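Local structure of cupin 2 conserved barrel domain protein (Leptotrichia buccalis, 3RNS) at residues Asn152-Leu166 with Val211-Val225. The protein is of unknown function but carries a conserved cupin barrel domain, a fold that in many relatives houses a metal or small-molecule site. Sequence-based numbering, arbitrary orientation.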
ATOM      1  N   ASN A 152       1.755  11.384 -11.338  1.00 49.36           N
ATOM      2  CA  ASN A 152       2.405  10.065 -11.400  0.60 47.33           C
ATOM      3  C   ASN A 152       1.953   9.127 -10.293  1.00 44.69           C
ATOM      4  O   ASN A 152       2.355   7.967 -10.260  1.00 43.66           O
ATOM      5  CB  ASN A 152       3.930  10.191 -11.399  0.60 48.07           C
ATOM      6  CG  ASN A 152       4.465  11.081 -12.534  0.60 49.88           C
ATOM      7  OD1 ASN A 152       5.323  11.914 -12.308  0.60 51.65           O
ATOM      8  ND2 ASN A 152       3.974  10.884 -13.742  0.60 48.86           N
ATOM      9  N   LEU A 153       1.073   9.596  -9.412  1.00 43.88           N
ATOM     10  CA  LEU A 153       0.706   8.821  -8.238  1.00 40.97           C
ATOM     11  C   LEU A 153      -0.654   9.237  -7.662  1.00 40.02           C
ATOM     12  O   LEU A 153      -0.923  10.433  -7.410  1.00 40.50           O
ATOM     13  CB  LEU A 153       1.799   8.996  -7.177  1.00 40.75           C
ATOM     14  CG  LEU A 153       1.603   8.256  -5.864  1.00 41.41           C
ATOM     15  CD1 LEU A 153       1.670   6.729  -6.099  1.00 40.89           C
ATOM     16  CD2 LEU A 153       2.634   8.738  -4.795  1.00 42.47           C
ATOM     17  N   VAL A 154      -1.516   8.246  -7.483  1.00 38.07           N
ATOM     18  CA  VAL A 154      -2.815   8.433  -6.852  1.00 37.56           C
ATOM     19  C   VAL A 154      -2.997   7.371  -5.788  1.00 35.31           C
ATOM     20  O   VAL A 154      -2.772   6.157  -6.059  1.00 35.42           O
ATOM     21  CB  VAL A 154      -3.976   8.391  -7.895  1.00 38.82           C
ATOM     22  CG1 VAL A 154      -5.367   8.503  -7.220  1.00 38.45           C
ATOM     23  CG2 VAL A 154      -3.764   9.476  -8.922  1.00 40.64           C
HETATM   24  N   MSE A 155      -3.348   7.804  -4.569  1.00 33.82           N
HETATM   25  CA  MSE A 155      -3.629   6.867  -3.482  0.70 32.60           C
HETATM   26  C   MSE A 155      -4.968   7.202  -2.869  1.00 31.66           C
HETATM   27  O   MSE A 155      -5.240   8.353  -2.534  1.00 31.93           O
HETATM   28  CB  MSE A 155      -2.537   6.873  -2.386  0.70 32.84           C
HETATM   29  CG  MSE A 155      -1.137   6.508  -2.901  0.70 37.22           C
HETATM   30 SE   MSE A 155       0.282   6.659  -1.565  0.42 38.74          SE
HETATM   31  CE  MSE A 155      -0.225   5.194  -0.393  0.70 35.55           C
ATOM     32  N   THR A 156      -5.787   6.184  -2.718  1.00 30.19           N
ATOM     33  CA  THR A 156      -7.136   6.358  -2.258  1.00 30.39           C
ATOM     34  C   THR A 156      -7.512   5.213  -1.361  1.00 29.33           C
ATOM     35  O   THR A 156      -7.103   4.061  -1.621  1.00 28.26           O
ATOM     36  CB  THR A 156      -8.057   6.400  -3.499  1.00 33.13           C
ATOM     37  OG1 THR A 156      -7.734   7.579  -4.254  1.00 33.44           O
ATOM     38  CG2 THR A 156      -9.525   6.457  -3.106  1.00 33.03           C
ATOM     39  N   ILE A 157      -8.259   5.506  -0.293  1.00 28.98           N
ATOM     40  CA  ILE A 157      -8.810   4.481   0.569  0.60 29.43           C
ATOM     41  C   ILE A 157     -10.328   4.405   0.376  1.00 29.99           C
ATOM     42  O   ILE A 157     -10.986   5.445   0.248  1.00 29.30           O
ATOM     43  CB  ILE A 157      -8.399   4.734   2.085  0.60 30.92           C
ATOM     44  CG1 ILE A 157      -9.264   3.936   3.053  0.60 33.14           C
ATOM     45  CG2 ILE A 157      -8.417   6.192   2.477  0.60 31.41           C
ATOM     46  CD1 ILE A 157      -8.823   2.512   3.152  0.60 36.24           C
HETATM   47  N   MSE A 158     -10.879   3.192   0.391  1.00 29.34           N
HETATM   48  CA  MSE A 158     -12.313   3.004   0.119  1.00 31.38           C
HETATM   49  C   MSE A 158     -12.918   1.963   1.011  1.00 29.23           C
HETATM   50  O   MSE A 158     -12.259   0.982   1.328  1.00 31.23           O
HETATM   51  CB  MSE A 158     -12.547   2.579  -1.337  1.00 30.86           C
HETATM   52  CG  MSE A 158     -11.669   3.356  -2.357  1.00 38.64           C
HETATM   53 SE   MSE A 158     -12.030   2.800  -4.229  0.60 47.50          SE
HETATM   54  CE  MSE A 158     -13.806   3.398  -4.405  1.00 45.42           C
ATOM     55  N   SER A 159     -14.154   2.194   1.440  1.00 29.16           N
ATOM     56  CA  SER A 159     -14.970   1.171   2.116  1.00 28.25           C
ATOM     57  C   SER A 159     -16.139   0.792   1.215  1.00 28.72           C
ATOM     58  O   SER A 159     -16.729   1.674   0.526  1.00 28.62           O
ATOM     59  CB  SER A 159     -15.479   1.656   3.480  1.00 28.68           C
ATOM     60  OG  SER A 159     -16.426   2.721   3.336  1.00 29.37           O
ATOM     61  N   PHE A 160     -16.449  -0.505   1.178  1.00 27.16           N
ATOM     62  CA  PHE A 160     -17.519  -1.037   0.333  1.00 28.29           C
ATOM     63  C   PHE A 160     -18.456  -1.794   1.293  1.00 29.06           C
ATOM     64  O   PHE A 160     -18.006  -2.685   2.046  1.00 28.52           O
ATOM     65  CB  PHE A 160     -17.007  -2.076  -0.682  1.00 28.47           C
ATOM     66  CG  PHE A 160     -16.253  -1.527  -1.847  1.00 29.34           C
ATOM     67  CD1 PHE A 160     -14.970  -1.007  -1.690  1.00 33.05           C
ATOM     68  CD2 PHE A 160     -16.788  -1.609  -3.148  1.00 30.34           C
ATOM     69  CE1 PHE A 160     -14.248  -0.530  -2.811  1.00 30.43           C
ATOM     70  CE2 PHE A 160     -16.059  -1.134  -4.244  1.00 29.23           C
ATOM     71  CZ  PHE A 160     -14.821  -0.574  -4.063  1.00 30.87           C
ATOM     72  N   TRP A 161     -19.732  -1.440   1.287  1.00 28.41           N
ATOM     73  CA  TRP A 161     -20.720  -2.261   1.953  1.00 28.76           C
ATOM     74  C   TRP A 161     -20.992  -3.478   1.071  1.00 29.17           C
ATOM     75  O   TRP A 161     -21.011  -3.385  -0.156  1.00 29.22           O
ATOM     76  CB  TRP A 161     -22.007  -1.468   2.189  1.00 29.77           C
ATOM     77  CG  TRP A 161     -22.913  -2.142   3.126  1.00 28.63           C
ATOM     78  CD1 TRP A 161     -23.964  -2.972   2.797  1.00 32.82           C
ATOM     79  CD2 TRP A 161     -22.889  -2.064   4.557  1.00 29.19           C
ATOM     80  NE1 TRP A 161     -24.590  -3.388   3.935  1.00 32.15           N
ATOM     81  CE2 TRP A 161     -23.934  -2.877   5.031  1.00 32.64           C
ATOM     82  CE3 TRP A 161     -22.092  -1.367   5.483  1.00 28.25           C
ATOM     83  CZ2 TRP A 161     -24.217  -3.019   6.406  1.00 34.59           C
ATOM     84  CZ3 TRP A 161     -22.333  -1.547   6.850  1.00 34.24           C
ATOM     85  CH2 TRP A 161     -23.412  -2.349   7.297  1.00 34.76           C
ATOM     86  N   LYS A 162     -21.236  -4.613   1.702  1.00 30.65           N
ATOM     87  CA  LYS A 162     -21.590  -5.845   0.990  1.00 31.91           C
ATOM     88  C   LYS A 162     -22.644  -5.601  -0.074  1.00 32.57           C
ATOM     89  O   LYS A 162     -23.644  -4.922   0.174  1.00 32.81           O
ATOM     90  CB  LYS A 162     -22.112  -6.853   2.004  1.00 34.13           C
ATOM     91  CG  LYS A 162     -22.586  -8.116   1.371  1.00 38.31           C
ATOM     92  CD  LYS A 162     -23.164  -9.031   2.368  1.00 45.41           C
ATOM     93  CE  LYS A 162     -23.589 -10.314   1.689  1.00 49.58           C
ATOM     94  NZ  LYS A 162     -24.237 -11.148   2.731  1.00 55.58           N
ATOM     95  N   GLY A 163     -22.422  -6.120  -1.274  1.00 32.88           N
ATOM     96  CA  GLY A 163     -23.335  -5.891  -2.388  1.00 33.39           C
ATOM     97  C   GLY A 163     -22.970  -4.737  -3.269  1.00 33.97           C
ATOM     98  O   GLY A 163     -23.529  -4.608  -4.335  1.00 34.59           O
ATOM     99  N   GLU A 164     -22.091  -3.834  -2.829  1.00 33.74           N
ATOM    100  CA  GLU A 164     -21.665  -2.721  -3.696  0.60 33.32           C
ATOM    101  C   GLU A 164     -20.532  -3.179  -4.604  1.00 32.65           C
ATOM    102  O   GLU A 164     -19.802  -4.091  -4.281  1.00 31.07           O
ATOM    103  CB  GLU A 164     -21.265  -1.457  -2.899  0.60 33.73           C
ATOM    104  CG  GLU A 164     -22.432  -0.463  -2.613  0.60 36.07           C
ATOM    105  CD  GLU A 164     -22.949   0.321  -3.862  0.60 37.82           C
ATOM    106  OE1 GLU A 164     -22.225   0.517  -4.878  0.60 40.81           O
ATOM    107  OE2 GLU A 164     -24.107   0.746  -3.816  0.60 37.15           O
ATOM    108  N   SER A 165     -20.417  -2.536  -5.771  1.00 32.80           N
ATOM    109  CA  SER A 165     -19.462  -2.904  -6.770  1.00 32.96           C
ATOM    110  C   SER A 165     -19.076  -1.715  -7.629  1.00 33.27           C
ATOM    111  O   SER A 165     -19.833  -0.774  -7.754  1.00 33.56           O
ATOM    112  CB  SER A 165     -20.050  -3.993  -7.714  1.00 33.65           C
ATOM    113  OG  SER A 165     -21.205  -3.529  -8.414  1.00 35.52           O
ATOM    114  N   LEU A 166     -17.906  -1.799  -8.244  1.00 33.20           N
ATOM    115  CA  LEU A 166     -17.555  -0.962  -9.364  1.00 34.93           C
ATOM    116  C   LEU A 166     -17.638  -1.790 -10.650  1.00 36.62           C
ATOM    117  O   LEU A 166     -17.114  -2.905 -10.722  1.00 35.32           O
ATOM    118  CB  LEU A 166     -16.132  -0.444  -9.196  1.00 35.21           C
ATOM    119  CG  LEU A 166     -15.822   0.257  -7.861  1.00 33.89           C
ATOM    120  CD1 LEU A 166     -14.332   0.703  -7.861  1.00 34.84           C
ATOM    121  CD2 LEU A 166     -16.762   1.422  -7.717  1.00 34.43           C
ATOM    122  N   VAL A 211     -14.556  -4.635  -9.162  1.00 32.27           N
ATOM    123  CA  VAL A 211     -14.537  -5.109  -7.783  1.00 31.98           C
ATOM    124  C   VAL A 211     -15.937  -5.141  -7.217  1.00 32.32           C
ATOM    125  O   VAL A 211     -16.808  -4.355  -7.608  1.00 32.48           O
ATOM    126  CB  VAL A 211     -13.616  -4.250  -6.880  1.00 32.26           C
ATOM    127  CG1 VAL A 211     -14.056  -2.858  -6.783  1.00 34.51           C
ATOM    128  CG2 VAL A 211     -13.516  -4.826  -5.507  1.00 33.05           C
ATOM    129  N   GLU A 212     -16.148  -6.056  -6.295  1.00 31.66           N
ATOM    130  CA  GLU A 212     -17.428  -6.256  -5.703  1.00 32.93           C
ATOM    131  C   GLU A 212     -17.236  -6.709  -4.267  1.00 31.88           C
ATOM    132  O   GLU A 212     -16.362  -7.566  -3.988  1.00 30.34           O
ATOM    133  CB  GLU A 212     -18.105  -7.311  -6.569  1.00 34.43           C
ATOM    134  CG  GLU A 212     -19.336  -7.886  -6.077  1.00 41.42           C
ATOM    135  CD  GLU A 212     -19.893  -9.013  -7.015  1.00 50.78           C
ATOM    136  OE1 GLU A 212     -19.219  -9.438  -8.006  1.00 56.12           O
ATOM    137  OE2 GLU A 212     -21.025  -9.473  -6.720  1.00 59.01           O
ATOM    138  N   ALA A 213     -18.033  -6.159  -3.357  1.00 30.61           N
ATOM    139  CA  ALA A 213     -18.122  -6.684  -1.991  1.00 31.79           C
ATOM    140  C   ALA A 213     -19.100  -7.857  -2.016  1.00 33.36           C
ATOM    141  O   ALA A 213     -20.283  -7.730  -1.730  1.00 32.95           O
ATOM    142  CB  ALA A 213     -18.586  -5.560  -0.993  1.00 30.31           C
ATOM    143  N   GLU A 214     -18.610  -9.021  -2.386  1.00 35.86           N
ATOM    144  CA  GLU A 214     -19.485 -10.138  -2.707  1.00 38.05           C
ATOM    145  C   GLU A 214     -20.079 -10.819  -1.461  1.00 38.31           C
ATOM    146  O   GLU A 214     -21.250 -10.987  -1.387  1.00 38.79           O
ATOM    147  CB  GLU A 214     -18.698 -11.175  -3.513  1.00 40.05           C
ATOM    148  CG  GLU A 214     -19.534 -12.384  -3.953  1.00 46.80           C
ATOM    149  CD  GLU A 214     -18.663 -13.587  -4.399  1.00 53.74           C
ATOM    150  OE1 GLU A 214     -17.606 -13.889  -3.755  1.00 56.59           O
ATOM    151  OE2 GLU A 214     -19.053 -14.225  -5.399  1.00 59.85           O
ATOM    152  N   THR A 215     -19.264 -11.183  -0.490  1.00 38.37           N
ATOM    153  CA  THR A 215     -19.699 -11.952   0.675  1.00 40.68           C
ATOM    154  C   THR A 215     -19.706 -11.105   1.960  1.00 40.12           C
ATOM    155  O   THR A 215     -20.320 -11.494   2.940  1.00 41.59           O
ATOM    156  CB  THR A 215     -18.738 -13.119   0.941  1.00 41.00           C
ATOM    157  OG1 THR A 215     -17.414 -12.591   1.050  1.00 41.76           O
ATOM    158  CG2 THR A 215     -18.778 -14.151  -0.196  1.00 43.29           C
ATOM    159  N   GLU A 216     -19.018  -9.967   1.982  1.00 37.54           N
ATOM    160  CA  GLU A 216     -19.038  -9.144   3.194  1.00 36.58           C
ATOM    161  C   GLU A 216     -18.484  -7.752   2.921  1.00 34.04           C
ATOM    162  O   GLU A 216     -18.004  -7.484   1.844  1.00 33.05           O
ATOM    163  CB  GLU A 216     -18.197  -9.801   4.275  1.00 37.40           C
ATOM    164  CG  GLU A 216     -16.699  -9.905   3.896  1.00 38.88           C
ATOM    165  CD  GLU A 216     -15.881 -10.790   4.906  1.00 45.99           C
ATOM    166  OE1 GLU A 216     -15.458 -10.286   5.987  1.00 46.40           O
ATOM    167  OE2 GLU A 216     -15.652 -11.994   4.594  1.00 49.77           O
ATOM    168  N   ASN A 217     -18.593  -6.875   3.900  1.00 32.27           N
ATOM    169  CA  ASN A 217     -18.029  -5.541   3.776  1.00 31.88           C
ATOM    170  C   ASN A 217     -16.514  -5.606   3.665  1.00 29.72           C
ATOM    171  O   ASN A 217     -15.878  -6.464   4.251  1.00 29.59           O
ATOM    172  CB  ASN A 217     -18.359  -4.652   4.975  1.00 31.73           C
ATOM    173  CG  ASN A 217     -19.863  -4.570   5.333  1.00 33.70           C
ATOM    174  OD1 ASN A 217     -20.764  -4.750   4.523  1.00 30.52           O
ATOM    175  ND2 ASN A 217     -20.106  -4.231   6.590  1.00 34.05           N
ATOM    176  N   PHE A 218     -15.903  -4.705   2.904  1.00 29.19           N
ATOM    177  CA  PHE A 218     -14.446  -4.654   2.882  1.00 27.45           C
ATOM    178  C   PHE A 218     -13.915  -3.244   2.725  1.00 27.88           C
ATOM    179  O   PHE A 218     -14.626  -2.321   2.305  1.00 27.31           O
ATOM    180  CB  PHE A 218     -13.849  -5.663   1.839  1.00 27.64           C
ATOM    181  CG  PHE A 218     -13.784  -5.153   0.437  1.00 27.17           C
ATOM    182  CD1 PHE A 218     -12.620  -4.625  -0.052  1.00 26.43           C
ATOM    183  CD2 PHE A 218     -14.895  -5.197  -0.402  1.00 26.20           C
ATOM    184  CE1 PHE A 218     -12.558  -4.120  -1.334  1.00 29.29           C
ATOM    185  CE2 PHE A 218     -14.835  -4.732  -1.691  1.00 27.95           C
ATOM    186  CZ  PHE A 218     -13.645  -4.162  -2.165  1.00 27.53           C
ATOM    187  N   LYS A 219     -12.655  -3.067   3.094  1.00 27.52           N
ATOM    188  CA  LYS A 219     -11.942  -1.816   2.844  1.00 27.84           C
ATOM    189  C   LYS A 219     -10.640  -2.123   2.087  1.00 26.90           C
ATOM    190  O   LYS A 219     -10.007  -3.184   2.282  1.00 26.60           O
ATOM    191  CB  LYS A 219     -11.602  -1.098   4.186  1.00 27.43           C
ATOM    192  CG  LYS A 219     -12.776  -0.613   4.949  1.00 29.52           C
ATOM    193  CD  LYS A 219     -12.387  -0.041   6.307  1.00 28.58           C
ATOM    194  CE  LYS A 219     -13.582   0.293   7.093  1.00 32.29           C
ATOM    195  NZ  LYS A 219     -13.225   0.915   8.363  1.00 29.23           N
HETATM  196  N   MSE A 220     -10.241  -1.185   1.243  1.00 27.05           N
HETATM  197  CA  MSE A 220      -9.009  -1.290   0.520  1.00 27.72           C
HETATM  198  C   MSE A 220      -8.290   0.043   0.357  1.00 27.19           C
HETATM  199  O   MSE A 220      -8.888   1.116   0.357  1.00 28.76           O
HETATM  200  CB  MSE A 220      -9.313  -1.831  -0.879  1.00 27.86           C
HETATM  201  CG  MSE A 220     -10.393  -1.002  -1.629  1.00 31.70           C
HETATM  202 SE   MSE A 220     -10.456  -1.364  -3.603  0.60 44.70          SE
HETATM  203  CE  MSE A 220      -8.863  -0.459  -4.036  1.00 37.41           C
ATOM    204  N   LEU A 221      -6.989  -0.054   0.213  1.00 26.46           N
ATOM    205  CA  LEU A 221      -6.137   1.003  -0.233  1.00 26.92           C
ATOM    206  C   LEU A 221      -5.750   0.737  -1.686  1.00 27.19           C
ATOM    207  O   LEU A 221      -5.302  -0.379  -2.054  1.00 27.52           O
ATOM    208  CB  LEU A 221      -4.864   1.050   0.623  1.00 27.45           C
ATOM    209  CG  LEU A 221      -3.647   1.897   0.173  1.00 27.98           C
ATOM    210  CD1 LEU A 221      -3.950   3.431   0.205  1.00 24.87           C
ATOM    211  CD2 LEU A 221      -2.401   1.485   1.028  1.00 26.51           C
ATOM    212  N   LEU A 222      -5.855   1.771  -2.495  1.00 27.98           N
ATOM    213  CA  LEU A 222      -5.489   1.723  -3.918  1.00 29.19           C
ATOM    214  C   LEU A 222      -4.307   2.639  -4.162  1.00 30.86           C
ATOM    215  O   LEU A 222      -4.354   3.843  -3.824  1.00 29.89           O
ATOM    216  CB  LEU A 222      -6.669   2.189  -4.790  1.00 31.10           C
ATOM    217  CG  LEU A 222      -6.369   2.371  -6.316  1.00 37.78           C
ATOM    218  CD1 LEU A 222      -6.191   0.998  -6.966  1.00 36.90           C
ATOM    219  CD2 LEU A 222      -7.434   3.184  -7.061  1.00 42.30           C
ATOM    220  N   ILE A 223      -3.247   2.087  -4.764  1.00 30.69           N
ATOM    221  CA  ILE A 223      -2.073   2.868  -5.110  1.00 30.91           C
ATOM    222  C   ILE A 223      -1.931   2.682  -6.600  1.00 33.28           C
ATOM    223  O   ILE A 223      -1.591   1.569  -7.080  1.00 33.11           O
ATOM    224  CB  ILE A 223      -0.771   2.404  -4.380  1.00 30.57           C
ATOM    225  CG1 ILE A 223      -0.905   2.423  -2.833  1.00 27.99           C
ATOM    226  CG2 ILE A 223       0.456   3.308  -4.793  1.00 27.04           C
ATOM    227  CD1 ILE A 223       0.137   1.506  -2.144  1.00 28.47           C
ATOM    228  N   LEU A 224      -2.164   3.766  -7.329  1.00 33.79           N
ATOM    229  CA  LEU A 224      -2.017   3.800  -8.776  1.00 36.78           C
ATOM    230  C   LEU A 224      -0.759   4.577  -9.167  1.00 39.31           C
ATOM    231  O   LEU A 224      -0.626   5.759  -8.819  1.00 39.41           O
ATOM    232  CB  LEU A 224      -3.240   4.450  -9.398  1.00 37.54           C
ATOM    233  CG  LEU A 224      -3.249   4.771 -10.892  1.00 40.57           C
ATOM    234  CD1 LEU A 224      -3.124   3.461 -11.663  1.00 42.44           C
ATOM    235  CD2 LEU A 224      -4.562   5.579 -11.280  1.00 38.69           C
ATOM    236  N   VAL A 225       0.155   3.904  -9.868  1.00 41.02           N
ATOM    237  CA  VAL A 225       1.368   4.535 -10.385  1.00 44.67           C
ATOM    238  C   VAL A 225       1.257   4.690 -11.908  1.00 47.46           C
ATOM    239  O   VAL A 225       1.029   3.716 -12.619  1.00 46.92           O
ATOM    240  CB  VAL A 225       2.679   3.790  -9.999  1.00 44.90           C
ATOM    241  CG1 VAL A 225       2.824   3.641  -8.469  1.00 44.57           C
ATOM    242  CG2 VAL A 225       2.743   2.430 -10.644  1.00 46.18           C
TER
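Phe160 and Phe218 form an offset stack at the apolar centre. Their ring centroids lie 4.5 Å apart and the planes differ by 13°. Phe218 CZ sits over one face of the Phe160 ring, toward its rim, 3.5 Å from Phe160 CD1. In Phe160, CG lies anti to the carbonyl carbon (chi1 -75°), which lays the ring alongside that of Phe218. Selenomethionine Met220, through SE, approaches the Phe160 ring obliquely, 4.0 Å from Phe160 CE1, as a Met-aromatic contact. Val211 CG1 reaches Phe160 CZ at 3.6 Å and also packs against Leu166. Ala213 CB meets the edge of the Phe218 ring in its plane. Tyr186 of strand 183-188 touches Val211, Phe218 and Met220. On the other face of the sheet, Leu153 CD1 lies 3.9 Å from Ile223 CG2, the two side chains side by side.

Strands 153-160 and 218-225 run antiparallel, with paired backbone bonds from Val154-Leu224 to Phe160-Phe218. A second, shorter ladder joins Ser165 and Leu166 to Glu212 and Val211.

At the polar edge, Asn217 OD1 accepts Lys162 N at 2.9 Å in a nearly straight bond. The same oxygen lies 3.4 Å from Trp161 CD2, over the centre of the indole ring. Gly163, in the type II turn Trp161-Glu164, donates its N-H to Ala213 O at 2.7 Å.

Phe160, stacked on Phe218 of its own ladder, thus reaches Val211 and Leu166 of the shorter one and joins two sheets of the cupin barrel. The turn N-H groups of Lys162 and Gly163 are satisfied across the contact.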